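Local coordinates for protein 1-pyrroline-5-carboxylate dehydrogenase (Thermus thermophilus, PDB 1UZB) that probably catalyses the NAD-dependent oxidation of glutamate semialdehyde, the open form of 1-pyrroline-5-carboxylate, to glutamate in proline breakdown, at residues A209-V214 with V363-Q368; Y122-N127 with N184-I189; W84-T89 with P230-F235. All blocks are in the same frame, centred on the assembly; numbering follows the deposited sequence.

Contact 1. Residues A209-V214 with V363-Q368; sequences AEDAVV and VVSAEQ
Asp211 lies obliquely across Val364, its CB 3.9 Å from the CG2 methyl, and the two side chains make the apolar half of a small contact between loops. The first torsion of the aspartate (chi1 -68°) sets CG anti to the carbonyl carbon and beside the backbone N, which brings both carboxylate oxygens up to the 363-368 segment. They do different work. OD1 rests against the methylene of Ser365, 3.8 Å from CB, whereas OD2 accepts from a water at 2.7 Å. That same water lies 2.7 Å from Ser365 OG, so the polar link between the segments is water-mediated. Asp211 sits in the turn between strand 203-207 and helix 213-226 of the Rossmann-like coenzyme-binding domain; Val364 and Ser365 lead into helix 366-379, which belongs with the seven-stranded sheet of the catalytic part, as expected for the aldehyde dehydrogenase fold. Ser365 is the N-cap of that helix: Gln368 N donates to OG at 3.1 Å along a fairly straight path (161° at the hydrogen). The hydroxyl oxygen is thus held by the helix end and the water together, and the water passes this hold on to the carboxylate. Trp183 also packs against the side chain of Val364, and Val364 N is hydrogen-bonded to Gln320 OE1.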
loop_
_atom_site.group_PDB
_atom_site.type_symbol
_atom_site.label_atom_id
_atom_site.label_comp_id
_atom_site.label_asym_id
_atom_site.label_seq_id
_atom_site.Cartn_x
_atom_site.Cartn_y
_atom_site.Cartn_z
ATOM N N ALA A 209 -41.405 14.263 -4.809
ATOM C CA ALA A 209 -42.062 14.980 -5.891
ATOM C C ALA A 209 -43.546 14.624 -5.775
ATOM O O ALA A 209 -43.888 13.500 -5.406
ATOM C CB ALA A 209 -41.504 14.531 -7.233
ATOM N N GLU A 210 -44.418 15.579 -6.079
ATOM C CA GLU A 210 -45.863 15.364 -5.977
ATOM C C GLU A 210 -46.401 14.115 -6.666
ATOM O O GLU A 210 -47.285 13.444 -6.134
ATOM C CB GLU A 210 -46.628 16.573 -6.527
ATOM C CG GLU A 210 -46.386 17.878 -5.804
ATOM C CD GLU A 210 -47.305 18.982 -6.299
ATOM O OE1 GLU A 210 -47.052 20.157 -5.972
ATOM O OE2 GLU A 210 -48.286 18.669 -7.008
ATOM N N ASP A 211 -45.872 13.810 -7.847
ATOM C CA ASP A 211 -46.328 12.660 -8.623
ATOM C C ASP A 211 -45.857 11.306 -8.109
ATOM O O ASP A 211 -46.318 10.269 -8.591
ATOM C CB ASP A 211 -45.889 12.807 -10.084
ATOM C CG ASP A 211 -46.594 13.944 -10.797
ATOM O OD1 ASP A 211 -47.835 13.885 -10.923
ATOM O OD2 ASP A 211 -45.908 14.893 -11.235
ATOM N N ALA A 212 -44.955 11.308 -7.132
ATOM C CA ALA A 212 -44.415 10.062 -6.606
ATOM C C ALA A 212 -44.395 9.982 -5.083
ATOM O O ALA A 212 -43.487 9.391 -4.496
ATOM C CB ALA A 212 -43.004 9.854 -7.159
ATOM N N VAL A 213 -45.407 10.553 -4.442
ATOM C CA VAL A 213 -45.474 10.542 -2.983
ATOM C C VAL A 213 -45.716 9.157 -2.367
ATOM O O VAL A 213 -45.256 8.881 -1.259
ATOM C CB VAL A 213 -46.571 11.504 -2.465
ATOM C CG1 VAL A 213 -46.211 12.933 -2.824
ATOM C CG2 VAL A 213 -47.923 11.127 -3.055
ATOM N N VAL A 214 -46.426 8.282 -3.073
ATOM C CA VAL A 214 -46.695 6.959 -2.519
ATOM C C VAL A 214 -45.447 6.097 -2.409
ATOM O O VAL A 214 -45.196 5.491 -1.367
ATOM C CB VAL A 214 -47.757 6.195 -3.344
ATOM C CG1 VAL A 214 -47.905 4.773 -2.817
ATOM C CG2 VAL A 214 -49.093 6.918 -3.257
ATOM N N VAL A 363 -46.677 9.483 -20.165
ATOM C CA VAL A 363 -45.817 10.471 -19.534
ATOM C C VAL A 363 -46.448 10.603 -18.144
ATOM O O VAL A 363 -47.591 10.181 -17.930
ATOM C CB VAL A 363 -45.760 11.812 -20.310
ATOM C CG1 VAL A 363 -45.011 11.600 -21.620
ATOM C CG2 VAL A 363 -47.148 12.349 -20.573
ATOM N N VAL A 364 -45.719 11.184 -17.201
ATOM C CA VAL A 364 -46.176 11.229 -15.816
ATOM C C VAL A 364 -47.438 11.974 -15.389
ATOM O O VAL A 364 -48.080 11.573 -14.417
ATOM C CB VAL A 364 -45.009 11.673 -14.892
ATOM C CG1 VAL A 364 -44.904 13.188 -14.856
ATOM C CG2 VAL A 364 -45.198 11.091 -13.501
ATOM N N SER A 365 -47.814 13.035 -16.090
ATOM C CA SER A 365 -48.994 13.791 -15.674
ATOM C C SER A 365 -49.623 14.558 -16.817
ATOM O O SER A 365 -49.054 14.652 -17.901
ATOM C CB SER A 365 -48.608 14.788 -14.584
ATOM O OG SER A 365 -47.723 15.766 -15.115
ATOM N N ALA A 366 -50.799 15.124 -16.552
ATOM C CA ALA A 366 -51.509 15.909 -17.549
ATOM C C ALA A 366 -50.695 17.143 -17.921
ATOM O O ALA A 366 -50.640 17.518 -19.088
ATOM C CB ALA A 366 -52.877 16.321 -17.015
ATOM N N GLU A 367 -50.060 17.772 -16.938
ATOM C CA GLU A 367 -49.260 18.955 -17.232
ATOM C C GLU A 367 -48.038 18.578 -18.065
ATOM O O GLU A 367 -47.669 19.296 -18.990
ATOM C CB GLU A 367 -48.821 19.663 -15.948
ATOM C CG GLU A 367 -47.949 20.898 -16.195
ATOM C CD GLU A 367 -48.622 21.957 -17.065
ATOM O OE1 GLU A 367 -47.937 22.932 -17.446
ATOM O OE2 GLU A 367 -49.828 21.828 -17.372
ATOM N N GLN A 368 -47.405 17.455 -17.741
ATOM C CA GLN A 368 -46.246 17.031 -18.517
ATOM C C GLN A 368 -46.678 16.746 -19.948
ATOM O O GLN A 368 -45.976 17.086 -20.900
ATOM C CB GLN A 368 -45.606 15.787 -17.894
ATOM C CG GLN A 368 -44.273 15.400 -18.514
ATOM C CD GLN A 368 -43.253 16.523 -18.444
ATOM O OE1 GLN A 368 -42.948 17.033 -17.366
ATOM N NE2 GLN A 368 -42.721 16.913 -19.596
HETATM O O HOH W 1 -46.542 16.911 -12.985
#

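Contact 2. Residues Y122-N127 with N184-I189; sequences YEVGKN and NFPVAI
Lys126 NZ is gripped from several directions at once. Asn184 O receives it in a weak hydrogen bond of 2.8 Å, Asp134 OD2 in helix 128-149 forms a salt bridge with it, and the ring of Phe185 spreads beneath it. The ammonium stands over one face of that ring, 3.9 Å from NZ to the ring centroid and 29° off the normal, in a cation-pi contact displaced toward the CD2-CE2 side; NZ to CD2 is 3.5 Å. With CG anti to the carbonyl carbon (chi1 -66°) and the chain extended beyond it, the lysine reaches from one loop to the other and meets the phenylalanine at about a right angle. Its CE lies almost as near as NZ, 3.0 Å from Asn184 O, so the oxygen sits beside the CE-NZ bond rather than beyond its end, and the hydrogen bond is poorly directed. Beside this polar cluster, Val124 CG1 faces Pro186 CG at 4.3 Å, a light apolar touch in the last turn of helix 113-124. Gly125, with positive phi (70°), turns the chain out of that helix so that Lys126 follows. Asp134 has a second partner in Ala188 N, which ties the lysine's charge to the start of helix 188-199. The side chain of Asn184 leaves its backbone away from the 122-127 segment, and ND2 donates to Gln320 O. Asn184, Phe185 and Pro186 belong to the Pro-Trp-Asn-Phe-Pro motif of aldehyde dehydrogenases, whose asparagine in relatives lines the oxyanion hole beside the catalytic cysteine.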
loop_
_atom_site.group_PDB
_atom_site.type_symbol
_atom_site.label_atom_id
_atom_site.label_comp_id
_atom_site.label_asym_id
_atom_site.label_seq_id
_atom_site.Cartn_x
_atom_site.Cartn_y
_atom_site.Cartn_z
ATOM N N TYR A 122 -47.238 1.523 -11.479
ATOM C CA TYR A 122 -48.528 2.184 -11.325
ATOM C C TYR A 122 -48.503 3.672 -11.007
ATOM O O TYR A 122 -49.339 4.416 -11.525
ATOM C CB TYR A 122 -49.366 1.462 -10.263
ATOM C CG TYR A 122 -49.881 0.117 -10.717
ATOM C CD1 TYR A 122 -49.515 -1.054 -10.056
ATOM C CD2 TYR A 122 -50.723 0.014 -11.826
ATOM C CE1 TYR A 122 -49.973 -2.296 -10.489
ATOM C CE2 TYR A 122 -51.185 -1.220 -12.266
ATOM C CZ TYR A 122 -50.806 -2.368 -11.592
ATOM O OH TYR A 122 -51.261 -3.591 -12.030
ATOM N N GLU A 123 -47.561 4.121 -10.179
ATOM C CA GLU A 123 -47.536 5.535 -9.813
ATOM C C GLU A 123 -46.886 6.493 -10.808
ATOM O O GLU A 123 -47.355 7.625 -10.964
ATOM C CB GLU A 123 -46.892 5.744 -8.437
ATOM C CG GLU A 123 -47.185 7.141 -7.889
ATOM C CD GLU A 123 -46.662 7.383 -6.484
ATOM O OE1 GLU A 123 -47.211 8.283 -5.808
ATOM O OE2 GLU A 123 -45.706 6.695 -6.060
ATOM N N VAL A 124 -45.808 6.065 -11.465
ATOM C CA VAL A 124 -45.150 6.942 -12.430
ATOM C C VAL A 124 -45.070 6.400 -13.857
ATOM O O VAL A 124 -44.422 6.994 -14.716
ATOM C CB VAL A 124 -43.736 7.379 -11.956
ATOM C CG1 VAL A 124 -43.849 8.166 -10.655
ATOM C CG2 VAL A 124 -42.836 6.174 -11.779
ATOM N N GLY A 125 -45.724 5.269 -14.107
ATOM C CA GLY A 125 -45.761 4.722 -15.452
ATOM C C GLY A 125 -44.512 4.130 -16.069
ATOM O O GLY A 125 -44.309 4.234 -17.283
ATOM N N LYS A 126 -43.669 3.513 -15.252
ATOM C CA LYS A 126 -42.469 2.871 -15.771
ATOM C C LYS A 126 -42.835 1.456 -16.184
ATOM O O LYS A 126 -43.665 0.817 -15.531
ATOM C CB LYS A 126 -41.379 2.790 -14.699
ATOM C CG LYS A 126 -40.835 4.127 -14.274
ATOM C CD LYS A 126 -39.463 3.999 -13.638
ATOM C CE LYS A 126 -38.842 5.375 -13.486
ATOM N NZ LYS A 126 -37.417 5.330 -13.062
ATOM N N ASN A 127 -42.249 0.963 -17.272
ATOM C CA ASN A 127 -42.527 -0.412 -17.644
ATOM C C ASN A 127 -41.729 -1.266 -16.651
ATOM O O ASN A 127 -41.042 -0.730 -15.775
ATOM C CB ASN A 127 -42.176 -0.714 -19.120
ATOM C CG ASN A 127 -40.695 -0.610 -19.435
ATOM O OD1 ASN A 127 -39.848 -0.603 -18.550
ATOM N ND2 ASN A 127 -40.380 -0.551 -20.726
ATOM N N ASN A 184 -39.049 11.331 -11.608
ATOM C CA ASN A 184 -38.645 10.334 -12.596
ATOM C C ASN A 184 -37.858 9.138 -12.057
ATOM O O ASN A 184 -37.876 8.066 -12.661
ATOM C CB ASN A 184 -37.927 11.015 -13.771
ATOM C CG ASN A 184 -36.546 11.516 -13.419
ATOM O OD1 ASN A 184 -36.255 11.852 -12.272
ATOM N ND2 ASN A 184 -35.685 11.590 -14.426
ATOM N N PHE A 185 -37.173 9.318 -10.933
ATOM C CA PHE A 185 -36.457 8.225 -10.272
ATOM C C PHE A 185 -36.781 8.419 -8.799
ATOM O O PHE A 185 -35.903 8.695 -7.984
ATOM C CB PHE A 185 -34.949 8.302 -10.515
ATOM C CG PHE A 185 -34.549 7.910 -11.905
ATOM C CD1 PHE A 185 -34.478 8.861 -12.917
ATOM C CD2 PHE A 185 -34.286 6.578 -12.214
ATOM C CE1 PHE A 185 -34.152 8.490 -14.223
ATOM C CE2 PHE A 185 -33.961 6.196 -13.514
ATOM C CZ PHE A 185 -33.895 7.157 -14.521
ATOM N N PRO A 186 -38.069 8.263 -8.445
ATOM C CA PRO A 186 -38.604 8.422 -7.092
ATOM C C PRO A 186 -38.205 7.415 -6.032
ATOM O O PRO A 186 -38.576 7.562 -4.867
ATOM C CB PRO A 186 -40.103 8.476 -7.329
ATOM C CG PRO A 186 -40.281 7.509 -8.426
ATOM C CD PRO A 186 -39.124 7.791 -9.362
ATOM N N VAL A 187 -37.488 6.372 -6.428
ATOM C CA VAL A 187 -36.991 5.424 -5.445
ATOM C C VAL A 187 -35.474 5.618 -5.421
ATOM O O VAL A 187 -34.905 5.936 -4.386
ATOM C CB VAL A 187 -37.324 3.955 -5.790
ATOM C CG1 VAL A 187 -36.711 3.031 -4.739
ATOM C CG2 VAL A 187 -38.830 3.760 -5.823
ATOM N N ALA A 188 -34.835 5.483 -6.579
ATOM C CA ALA A 188 -33.385 5.628 -6.680
ATOM C C ALA A 188 -32.797 6.964 -6.216
ATOM O O ALA A 188 -32.013 7.000 -5.271
ATOM C CB ALA A 188 -32.937 5.351 -8.109
ATOM N N ILE A 189 -33.151 8.056 -6.889
ATOM C CA ILE A 189 -32.600 9.359 -6.525
ATOM C C ILE A 189 -33.118 9.847 -5.172
ATOM O O ILE A 189 -32.383 10.457 -4.400
ATOM C CB ILE A 189 -32.865 10.380 -7.646
ATOM C CG1 ILE A 189 -32.097 9.942 -8.898
ATOM C CG2 ILE A 189 -32.418 11.776 -7.223
ATOM C CD1 ILE A 189 -32.301 10.835 -10.100
#

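Contact 3. Residues W84-T89 with P230-F235; sequences WKAFKT and PGVVNF
Val232 reaches Ala86 through one branch: beyond CB, CG2 points at the alanine methyl, 4.1 Å from Ala86 CB. With CG1 anti to the backbone N (chi1 175°), CG2 falls beside that nitrogen, on the flank where helix 73-90 passes. The valine side chain also touches Trp90 of that helix and Val198 of helix 188-199. From the helix, Ala86 carries nearly the whole contact; apart from the valine branch its methyl meets backbone, with CB 3.2 Å from Pro230 O and 3.5 Å from Gly231 C. Gly231, at positive phi (89°), brings no side chain to this spot, and the chains pass with Ala86 CA only 5.1 Å from Gly231 CA. The turn precedes strand 233-235, which pairs in parallel with strand 203-207 and completes a beta-alpha-beta crossover through helix 213-226 in the Rossmann-like coenzyme domain; helix 73-90 packs on the end of this unit. Asn234 braces the turn from within: its ND2 donates to Gly231 O at 2.9 Å from above the carbonyl plane, and to Val204 O as well, while OD1 accepts from Gly43 N.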
loop_
_atom_site.group_PDB
_atom_site.type_symbol
_atom_site.label_atom_id
_atom_site.label_comp_id
_atom_site.label_asym_id
_atom_site.label_seq_id
_atom_site.Cartn_x
_atom_site.Cartn_y
_atom_site.Cartn_z
ATOM N N TRP A 84 -32.839 18.593 13.965
ATOM C CA TRP A 84 -31.712 19.162 14.694
ATOM C C TRP A 84 -31.507 18.452 16.021
ATOM O O TRP A 84 -30.376 18.249 16.458
ATOM C CB TRP A 84 -31.902 20.661 14.929
ATOM C CG TRP A 84 -31.487 21.481 13.750
ATOM C CD1 TRP A 84 -32.298 22.184 12.911
ATOM C CD2 TRP A 84 -30.152 21.650 13.255
ATOM N NE1 TRP A 84 -31.554 22.779 11.921
ATOM C CE2 TRP A 84 -30.234 22.468 12.108
ATOM C CE3 TRP A 84 -28.894 21.190 13.671
ATOM C CZ2 TRP A 84 -29.106 22.839 11.368
ATOM C CZ3 TRP A 84 -27.765 21.562 12.930
ATOM C CH2 TRP A 84 -27.885 22.379 11.792
ATOM N N LYS A 85 -32.604 18.072 16.666
ATOM C CA LYS A 85 -32.501 17.364 17.933
ATOM C C LYS A 85 -31.815 16.017 17.694
ATOM O O LYS A 85 -30.963 15.592 18.475
ATOM C CB LYS A 85 -33.894 17.153 18.532
ATOM C CG LYS A 85 -33.887 16.509 19.904
ATOM C CD LYS A 85 -35.293 16.389 20.459
ATOM C CE LYS A 85 -35.278 15.781 21.850
ATOM N NZ LYS A 85 -34.500 16.622 22.803
ATOM N N ALA A 86 -32.179 15.354 16.600
ATOM C CA ALA A 86 -31.589 14.064 16.267
ATOM C C ALA A 86 -30.111 14.211 15.907
ATOM O O ALA A 86 -29.278 13.383 16.288
ATOM C CB ALA A 86 -32.350 13.430 15.107
ATOM N N PHE A 87 -29.787 15.272 15.178
ATOM C CA PHE A 87 -28.410 15.519 14.764
ATOM C C PHE A 87 -27.441 15.518 15.942
ATOM O O PHE A 87 -26.336 14.981 15.842
ATOM C CB PHE A 87 -28.315 16.855 14.029
ATOM C CG PHE A 87 -26.919 17.220 13.613
ATOM C CD1 PHE A 87 -26.263 16.507 12.612
ATOM C CD2 PHE A 87 -26.256 18.279 14.222
ATOM C CE1 PHE A 87 -24.966 16.849 12.226
ATOM C CE2 PHE A 87 -24.961 18.630 13.844
ATOM C CZ PHE A 87 -24.315 17.915 12.846
ATOM N N LYS A 88 -27.861 16.114 17.056
ATOM C CA LYS A 88 -27.014 16.199 18.245
ATOM C C LYS A 88 -26.396 14.872 18.660
ATOM O O LYS A 88 -25.249 14.836 19.109
ATOM C CB LYS A 88 -27.796 16.783 19.427
ATOM C CG LYS A 88 -27.986 18.289 19.364
ATOM C CD LYS A 88 -28.714 18.805 20.597
ATOM C CE LYS A 88 -28.810 20.323 20.593
ATOM N NZ LYS A 88 -29.513 20.836 19.385
ATOM N N THR A 89 -27.150 13.785 18.522
ATOM C CA THR A 89 -26.635 12.470 18.890
ATOM C C THR A 89 -26.234 11.611 17.690
ATOM O O THR A 89 -25.276 10.849 17.769
ATOM C CB THR A 89 -27.648 11.685 19.756
ATOM O OG1 THR A 89 -28.919 11.635 19.096
ATOM C CG2 THR A 89 -27.804 12.349 21.118
ATOM N N PRO A 230 -35.280 8.516 15.778
ATOM C CA PRO A 230 -36.264 9.565 15.508
ATOM C C PRO A 230 -35.615 10.878 15.079
ATOM O O PRO A 230 -34.651 11.335 15.698
ATOM C CB PRO A 230 -36.996 9.696 16.840
ATOM C CG PRO A 230 -36.935 8.302 17.389
ATOM C CD PRO A 230 -35.506 7.911 17.103
ATOM N N GLY A 231 -36.148 11.467 14.014
ATOM C CA GLY A 231 -35.633 12.732 13.524
ATOM C C GLY A 231 -34.511 12.668 12.499
ATOM O O GLY A 231 -34.256 13.660 11.819
ATOM N N VAL A 232 -33.840 11.525 12.375
ATOM C CA VAL A 232 -32.741 11.413 11.420
ATOM C C VAL A 232 -33.225 11.575 9.976
ATOM O O VAL A 232 -32.571 12.244 9.176
ATOM C CB VAL A 232 -31.982 10.083 11.623
ATOM C CG1 VAL A 232 -30.914 9.911 10.557
ATOM C CG2 VAL A 232 -31.330 10.085 13.001
ATOM N N VAL A 233 -34.365 10.970 9.648
ATOM C CA VAL A 233 -34.966 11.113 8.321
ATOM C C VAL A 233 -36.444 11.448 8.511
ATOM O O VAL A 233 -37.137 10.829 9.334
ATOM C CB VAL A 233 -34.830 9.837 7.444
ATOM C CG1 VAL A 233 -33.371 9.649 7.023
ATOM C CG2 VAL A 233 -35.352 8.618 8.184
ATOM N N ASN A 234 -36.917 12.430 7.748
ATOM C CA ASN A 234 -38.296 12.891 7.842
ATOM C C ASN A 234 -38.897 13.009 6.445
ATOM O O ASN A 234 -38.229 13.437 5.498
ATOM C CB ASN A 234 -38.322 14.228 8.585
ATOM C CG ASN A 234 -37.614 14.149 9.934
ATOM O OD1 ASN A 234 -38.199 13.745 10.942
ATOM N ND2 ASN A 234 -36.336 14.508 9.947
ATOM N N PHE A 235 -40.165 12.624 6.338
ATOM C CA PHE A 235 -40.915 12.587 5.084
ATOM C C PHE A 235 -42.008 13.654 5.047
ATOM O O PHE A 235 -42.969 13.584 5.817
ATOM C CB PHE A 235 -41.520 11.183 4.966
ATOM C CG PHE A 235 -42.342 10.952 3.732
ATOM C CD1 PHE A 235 -43.678 10.580 3.846
ATOM C CD2 PHE A 235 -41.777 11.030 2.465
ATOM C CE1 PHE A 235 -44.437 10.284 2.723
ATOM C CE2 PHE A 235 -42.530 10.735 1.331
ATOM C CZ PHE A 235 -43.863 10.360 1.463
#

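How the contacts relate
From the N terminus, helix 73-90 opens contact 3, and helix 113-124 then opens contact 2, which closes at 184-189, well before 230-235 closes contact 3; contact 2 is therefore nested within contact 3. Contact 1 opens afterwards at 209-214, in series with contact 2, and closes only at 363-368, so it crosses contact 3. Contacts 1 and 2, with centres about 9 Å apart, join directly: Val214 N probably donates to Glu123 OE1 at 2.8 Å. Contact 3 lies farther off, its centre about 28 Å from that of contact 1, yet Val213 and Phe235 touch. Contacts 2 and 3 join earlier helices to later parts of the coenzyme domain, contact 1 that domain to the catalytic part.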